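Local coordinates for Ctr9 protein (Myceliophthora thermophila, PDB 6AF0), which probably binds the RNA polymerase II complex, this chain being the long helical part of the protein that contains its tetratricopeptide repeats, at residues S6-T11 with I24-L29; E83-I88 with R134-F139. One frame throughout, in Å; residues are numbered along the deposited sequence.

Followed from the N terminus, the chain makes its two long-range contacts one after the other, neither enclosing the other. Contact 1 pairs residues 6-11 with 24-29 and closes the first excursion, a small antiparallel pair of strands, 11-14 and 22-25, ahead of the helices. The chain then runs through helices 34-42, 47-59 and 63-76 before contact 2 opens on helix 82-101 and closes at the end of helix 118-135. The centres lie 26 Å apart, with nearest atoms about 10 Å from each other. Helix 47-59 is common ground: Leu26 of contact 1 packs on it, and so does Ile87 from the 83-88 segment of contact 2.

Contact 1 of 2, residues S6-T11 with I24-L29; sequences SDIPQT and IDLQVL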
loop_
_atom_site.group_PDB
_atom_site.type_symbol
_atom_site.label_atom_id
_atom_site.label_comp_id
_atom_site.label_asym_id
_atom_site.label_seq_id
_atom_site.Cartn_x
_atom_site.Cartn_y
_atom_site.Cartn_z
ATOM N N SER A 6 33.328 -7.523 -56.422
ATOM C CA SER A 6 33.252 -7.628 -57.887
ATOM C C SER A 6 34.645 -7.420 -58.474
ATOM O O SER A 6 34.931 -7.814 -59.600
ATOM C CB SER A 6 32.287 -6.588 -58.454
ATOM O OG SER A 6 32.681 -5.286 -58.059
ATOM N N ASP A 7 35.481 -6.770 -57.670
ATOM C CA ASP A 7 36.887 -6.500 -57.937
ATOM C C ASP A 7 37.703 -7.746 -58.256
ATOM O O ASP A 7 38.572 -7.722 -59.106
ATOM C CB ASP A 7 37.430 -5.825 -56.686
ATOM C CG ASP A 7 38.891 -5.592 -56.734
ATOM O OD1 ASP A 7 39.388 -5.161 -57.799
ATOM O OD2 ASP A 7 39.539 -5.814 -55.685
ATOM N N ILE A 8 37.400 -8.845 -57.589
ATOM C CA ILE A 8 38.252 -10.019 -57.637
ATOM C C ILE A 8 38.063 -10.797 -58.922
ATOM O O ILE A 8 36.931 -11.013 -59.339
ATOM C CB ILE A 8 37.960 -10.926 -56.438
ATOM C CG1 ILE A 8 38.240 -10.141 -55.147
ATOM C CG2 ILE A 8 38.787 -12.200 -56.516
ATOM C CD1 ILE A 8 38.219 -10.965 -53.883
ATOM N N PRO A 9 39.176 -11.223 -59.554
ATOM C CA PRO A 9 39.148 -12.074 -60.755
ATOM C C PRO A 9 39.086 -13.552 -60.411
ATOM O O PRO A 9 39.282 -13.914 -59.261
ATOM C CB PRO A 9 40.483 -11.758 -61.426
ATOM C CG PRO A 9 41.390 -11.448 -60.288
ATOM C CD PRO A 9 40.544 -10.764 -59.255
ATOM N N GLN A 10 38.849 -14.399 -61.407
ATOM C CA GLN A 10 38.671 -15.839 -61.162
ATOM C C GLN A 10 39.978 -16.566 -60.937
ATOM O O GLN A 10 40.095 -17.367 -60.010
ATOM C CB GLN A 10 37.919 -16.510 -62.319
ATOM C CG GLN A 10 36.445 -16.137 -62.389
ATOM C CD GLN A 10 35.613 -17.231 -63.011
ATOM O OE1 GLN A 10 36.065 -17.922 -63.923
ATOM N NE2 GLN A 10 34.388 -17.402 -62.519
ATOM N N THR A 11 40.935 -16.300 -61.817
ATOM C CA THR A 11 42.252 -16.922 -61.756
ATOM C C THR A 11 43.299 -15.837 -61.895
ATOM O O THR A 11 43.014 -14.781 -62.454
ATOM C CB THR A 11 42.421 -17.973 -62.876
ATOM O OG1 THR A 11 42.092 -17.381 -64.140
ATOM C CG2 THR A 11 41.505 -19.189 -62.630
ATOM N N ILE A 24 46.549 -19.552 -59.696
ATOM C CA ILE A 24 45.673 -19.779 -58.555
ATOM C C ILE A 24 44.238 -19.512 -58.948
ATOM O O ILE A 24 43.969 -18.552 -59.655
ATOM C CB ILE A 24 46.029 -18.859 -57.383
ATOM C CG1 ILE A 24 47.456 -19.138 -56.906
ATOM C CG2 ILE A 24 45.043 -19.058 -56.245
ATOM C CD1 ILE A 24 47.898 -18.283 -55.737
ATOM N N ASP A 25 43.338 -20.380 -58.483
ATOM C CA ASP A 25 41.887 -20.208 -58.613
ATOM C C ASP A 25 41.375 -19.506 -57.351
ATOM O O ASP A 25 41.485 -20.046 -56.247
ATOM C CB ASP A 25 41.172 -21.556 -58.819
ATOM C CG ASP A 25 39.680 -21.393 -59.160
ATOM O OD1 ASP A 25 38.875 -21.359 -58.204
ATOM O OD2 ASP A 25 39.313 -21.314 -60.372
ATOM N N LEU A 26 40.830 -18.298 -57.535
ATOM C CA LEU A 26 40.487 -17.411 -56.435
ATOM C C LEU A 26 39.040 -17.577 -56.008
ATOM O O LEU A 26 38.559 -16.880 -55.100
ATOM C CB LEU A 26 40.767 -15.953 -56.816
ATOM C CG LEU A 26 42.229 -15.547 -57.037
ATOM C CD1 LEU A 26 42.296 -14.136 -57.603
ATOM C CD2 LEU A 26 43.068 -15.633 -55.763
ATOM N N GLN A 27 38.340 -18.490 -56.664
ATOM C CA GLN A 27 37.043 -18.917 -56.165
ATOM C C GLN A 27 37.152 -20.218 -55.344
ATOM O O GLN A 27 36.544 -20.335 -54.274
ATOM C CB GLN A 27 36.026 -19.016 -57.309
ATOM C CG GLN A 27 35.295 -17.693 -57.565
ATOM C CD GLN A 27 33.797 -17.872 -57.759
ATOM O OE1 GLN A 27 33.139 -18.559 -56.972
ATOM N NE2 GLN A 27 33.248 -17.247 -58.800
ATOM N N VAL A 28 37.956 -21.161 -55.835
ATOM C CA VAL A 28 38.231 -22.432 -55.142
ATOM C C VAL A 28 39.690 -22.535 -54.688
ATOM O O VAL A 28 40.497 -23.232 -55.302
ATOM C CB VAL A 28 37.925 -23.632 -56.038
ATOM C CG1 VAL A 28 37.997 -24.917 -55.222
ATOM C CG2 VAL A 28 36.550 -23.475 -56.677
ATOM N N LEU A 29 39.988 -21.892 -53.564
ATOM C CA LEU A 29 41.356 -21.601 -53.154
ATOM C C LEU A 29 41.972 -22.788 -52.447
ATOM O O LEU A 29 41.295 -23.774 -52.187
ATOM C CB LEU A 29 41.389 -20.393 -52.208
ATOM C CG LEU A 29 40.942 -19.045 -52.767
ATOM C CD1 LEU A 29 39.432 -19.004 -52.875
ATOM C CD2 LEU A 29 41.434 -17.917 -51.874
#
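Thr11 and Asp25 form an antiparallel, non-hydrogen-bonded pair with CA atoms 4.6 Å apart. Beside it, Leu26 N donates a hydrogen bond to Gln10 O at 2.7 Å. The Thr11 CA also lies 3.2 Å from Ile24 O, a CA-H...O contact between the backbones. On the sheet face shared by Thr11 and Asp25, the methyl CG2 of Thr11 comes within 3.8 Å of Asp25 OD2. The other carboxylate oxygen, OD1, turns to its own chain and accepts a hydrogen bond from Val28 N, three residues on, with a weaker one from Gln27 N. A chi1 of -172° sets the Asp25 CG beside its carbonyl carbon, with OD1 near the backbone N-H of Val28 and OD2 facing the Thr11 methyl.

Leu26 points toward residues 6-11, and its CB and CD1 lie against the carbonyl oxygen of Pro9, CD1 at 3.4 Å from Pro9 O. The same CD1 then reaches the ring atom CG of Pro9 at 3.9 Å and the methyl CG2 of Ile8 at 4.2 Å. Elsewhere Leu26 packs on Ile12 and on Thr52, Val53 and Ala56 of helix 47-59, so it joins the ribbon to that helix. At the outer margin the amides of Gln10 and Gln27 approach with NE2 atoms 3.9 Å apart and planes 78° from each other.

Continued by backbone hydrogen bonds between Ile24 and Ile12, this is the open end of a two-stranded antiparallel beta ribbon, where an Asx motif at Asp25 accompanies the turn out of strand 22-25.

Contact 2 of 2, residues E83-I88 with R134-F139; sequences EKLGII and RINPAF
Leu85 reaches from helix 82-101 into the bend that follows helix 118-135, where Ile135, Asn136 and Phe139 receive it. Its CG stands anti to the backbone N (chi1 165°), which carries the two methyls toward the bend. The methyl CD2 sits over one face of the Phe139 ring, 4.1 Å from the centroid and only 12° off the ring normal, a CH-pi contact made almost squarely over the centre. CD1 lies on the same side of the ring, 3.9 Å from Phe139 CD2. Both methyls also rest against Asn136 CB, each at 3.9 Å, and this carbon borders the leucine fork at about a right angle to the direction of the ring.

Nearer the backbone, Ile135 takes over. Its CG2 touches Leu85 CB at 3.9 Å, while its other branch extends (chi2 -168°) to place CD1 at 4.1 Å from Lys84 CD, the two side chains crossing at about a right angle. The lysine thus contributes the aliphatic part of its chain to the apolar patch. No hydrogen bond crosses here, and the contact is apolar packing. Shortening Leu85 to an alanine is likely to leave the Phe139 face without its methyl partner and to open a gap beside Asn136 CB.

Around this contact, Ile88 touches Asp131 and Ala132 one turn back on helix 118-135, and Ile87 packs on Met51 of helix 47-59 and on Leu70 and Ala74 of helix 63-76. Helix 82-101 is therefore flanked by these earlier helices and by helix 118-135, whose C-terminal exit leads through Phe139 into helix 140-155.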
loop_
_atom_site.group_PDB
_atom_site.type_symbol
_atom_site.label_atom_id
_atom_site.label_comp_id
_atom_site.label_asym_id
_atom_site.label_seq_id
_atom_site.Cartn_x
_atom_site.Cartn_y
_atom_site.Cartn_z
ATOM N N GLU A 83 52.424 0.742 -50.357
ATOM C CA GLU A 83 51.402 -0.302 -50.282
ATOM C C GLU A 83 51.431 -0.973 -48.922
ATOM O O GLU A 83 50.451 -1.612 -48.548
ATOM C CB GLU A 83 51.588 -1.345 -51.382
ATOM C CG GLU A 83 50.475 -2.396 -51.537
ATOM C CD GLU A 83 49.162 -1.827 -52.048
ATOM O OE1 GLU A 83 49.186 -0.834 -52.794
ATOM O OE2 GLU A 83 48.090 -2.367 -51.713
ATOM N N LYS A 84 52.529 -0.839 -48.178
ATOM C CA LYS A 84 52.515 -1.279 -46.782
ATOM C C LYS A 84 51.326 -0.589 -46.085
ATOM O O LYS A 84 50.521 -1.232 -45.395
ATOM C CB LYS A 84 53.819 -0.941 -46.065
ATOM C CG LYS A 84 54.336 -2.034 -45.137
ATOM C CD LYS A 84 54.975 -1.489 -43.864
ATOM C CE LYS A 84 55.457 -2.635 -42.980
ATOM N NZ LYS A 84 55.980 -2.151 -41.675
ATOM N N LEU A 85 51.213 0.722 -46.309
ATOM C CA LEU A 85 50.074 1.512 -45.841
ATOM C C LEU A 85 48.757 0.841 -46.191
ATOM O O LEU A 85 47.892 0.676 -45.348
ATOM C CB LEU A 85 50.110 2.906 -46.465
ATOM C CG LEU A 85 48.811 3.706 -46.361
ATOM C CD1 LEU A 85 48.547 4.133 -44.924
ATOM C CD2 LEU A 85 48.872 4.914 -47.273
ATOM N N GLY A 86 48.617 0.480 -47.458
ATOM C CA GLY A 86 47.447 -0.273 -47.919
ATOM C C GLY A 86 47.147 -1.507 -47.077
ATOM O O GLY A 86 46.176 -1.548 -46.344
ATOM N N ILE A 87 47.991 -2.518 -47.174
ATOM C CA ILE A 87 47.760 -3.766 -46.447
ATOM C C ILE A 87 47.567 -3.561 -44.930
ATOM O O ILE A 87 46.734 -4.211 -44.324
ATOM C CB ILE A 87 48.830 -4.849 -46.769
ATOM C CG1 ILE A 87 50.258 -4.306 -46.666
ATOM C CG2 ILE A 87 48.614 -5.419 -48.164
ATOM C CD1 ILE A 87 50.850 -4.372 -45.272
ATOM N N ILE A 88 48.304 -2.641 -44.328
ATOM C CA ILE A 88 48.157 -2.379 -42.898
ATOM C C ILE A 88 46.732 -1.851 -42.613
ATOM O O ILE A 88 46.129 -2.182 -41.602
ATOM C CB ILE A 88 49.238 -1.395 -42.360
ATOM C CG1 ILE A 88 50.655 -1.985 -42.451
ATOM C CG2 ILE A 88 48.976 -1.032 -40.908
ATOM C CD1 ILE A 88 51.012 -3.023 -41.398
ATOM N N ARG A 134 50.903 6.218 -38.703
ATOM C CA ARG A 134 52.307 6.631 -38.652
ATOM C C ARG A 134 52.891 6.743 -40.057
ATOM O O ARG A 134 53.751 7.584 -40.307
ATOM C CB ARG A 134 53.141 5.657 -37.805
ATOM C CG ARG A 134 52.835 5.732 -36.305
ATOM C CD ARG A 134 53.542 4.658 -35.484
ATOM N NE ARG A 134 54.805 4.270 -36.102
ATOM C CZ ARG A 134 55.135 3.032 -36.473
ATOM N NH1 ARG A 134 54.303 2.009 -36.276
ATOM N NH2 ARG A 134 56.327 2.808 -37.032
ATOM N N ILE A 135 52.419 5.897 -40.966
ATOM C CA ILE A 135 52.801 5.981 -42.367
ATOM C C ILE A 135 52.050 7.137 -43.002
ATOM O O ILE A 135 52.680 8.022 -43.554
ATOM C CB ILE A 135 52.512 4.686 -43.147
ATOM C CG1 ILE A 135 53.221 3.497 -42.478
ATOM C CG2 ILE A 135 52.905 4.868 -44.602
ATOM C CD1 ILE A 135 53.269 2.215 -43.292
ATOM N N ASN A 136 50.740 7.102 -42.969
ATOM C CA ASN A 136 50.003 8.195 -43.532
ATOM C C ASN A 136 48.784 8.487 -42.741
ATOM O O ASN A 136 47.718 8.017 -43.045
ATOM C CB ASN A 136 49.623 7.905 -44.963
ATOM C CG ASN A 136 49.132 9.122 -45.668
ATOM O OD1 ASN A 136 48.789 10.103 -45.042
ATOM N ND2 ASN A 136 49.099 9.068 -46.971
ATOM N N PRO A 137 48.918 9.334 -41.761
ATOM C CA PRO A 137 47.758 9.753 -41.023
ATOM C C PRO A 137 47.027 10.446 -42.104
ATOM O O PRO A 137 47.630 10.651 -43.135
ATOM C CB PRO A 137 48.336 10.801 -40.108
ATOM C CG PRO A 137 49.363 11.457 -40.945
ATOM C CD PRO A 137 49.837 10.451 -41.954
ATOM N N ALA A 138 45.755 10.723 -41.960
ATOM C CA ALA A 138 45.120 11.398 -43.058
ATOM C C ALA A 138 45.144 10.612 -44.353
ATOM O O ALA A 138 45.431 11.145 -45.400
ATOM C CB ALA A 138 45.788 12.730 -43.269
ATOM N N PHE A 139 44.857 9.330 -44.263
ATOM C CA PHE A 139 44.449 8.542 -45.394
ATOM C C PHE A 139 42.981 8.261 -45.104
ATOM O O PHE A 139 42.671 7.635 -44.115
ATOM C CB PHE A 139 45.261 7.266 -45.352
ATOM C CG PHE A 139 45.043 6.364 -46.500
ATOM C CD1 PHE A 139 44.919 6.857 -47.756
ATOM C CD2 PHE A 139 44.981 5.015 -46.310
ATOM C CE1 PHE A 139 44.723 6.020 -48.815
ATOM C CE2 PHE A 139 44.782 4.168 -47.359
ATOM C CZ PHE A 139 44.654 4.673 -48.617
#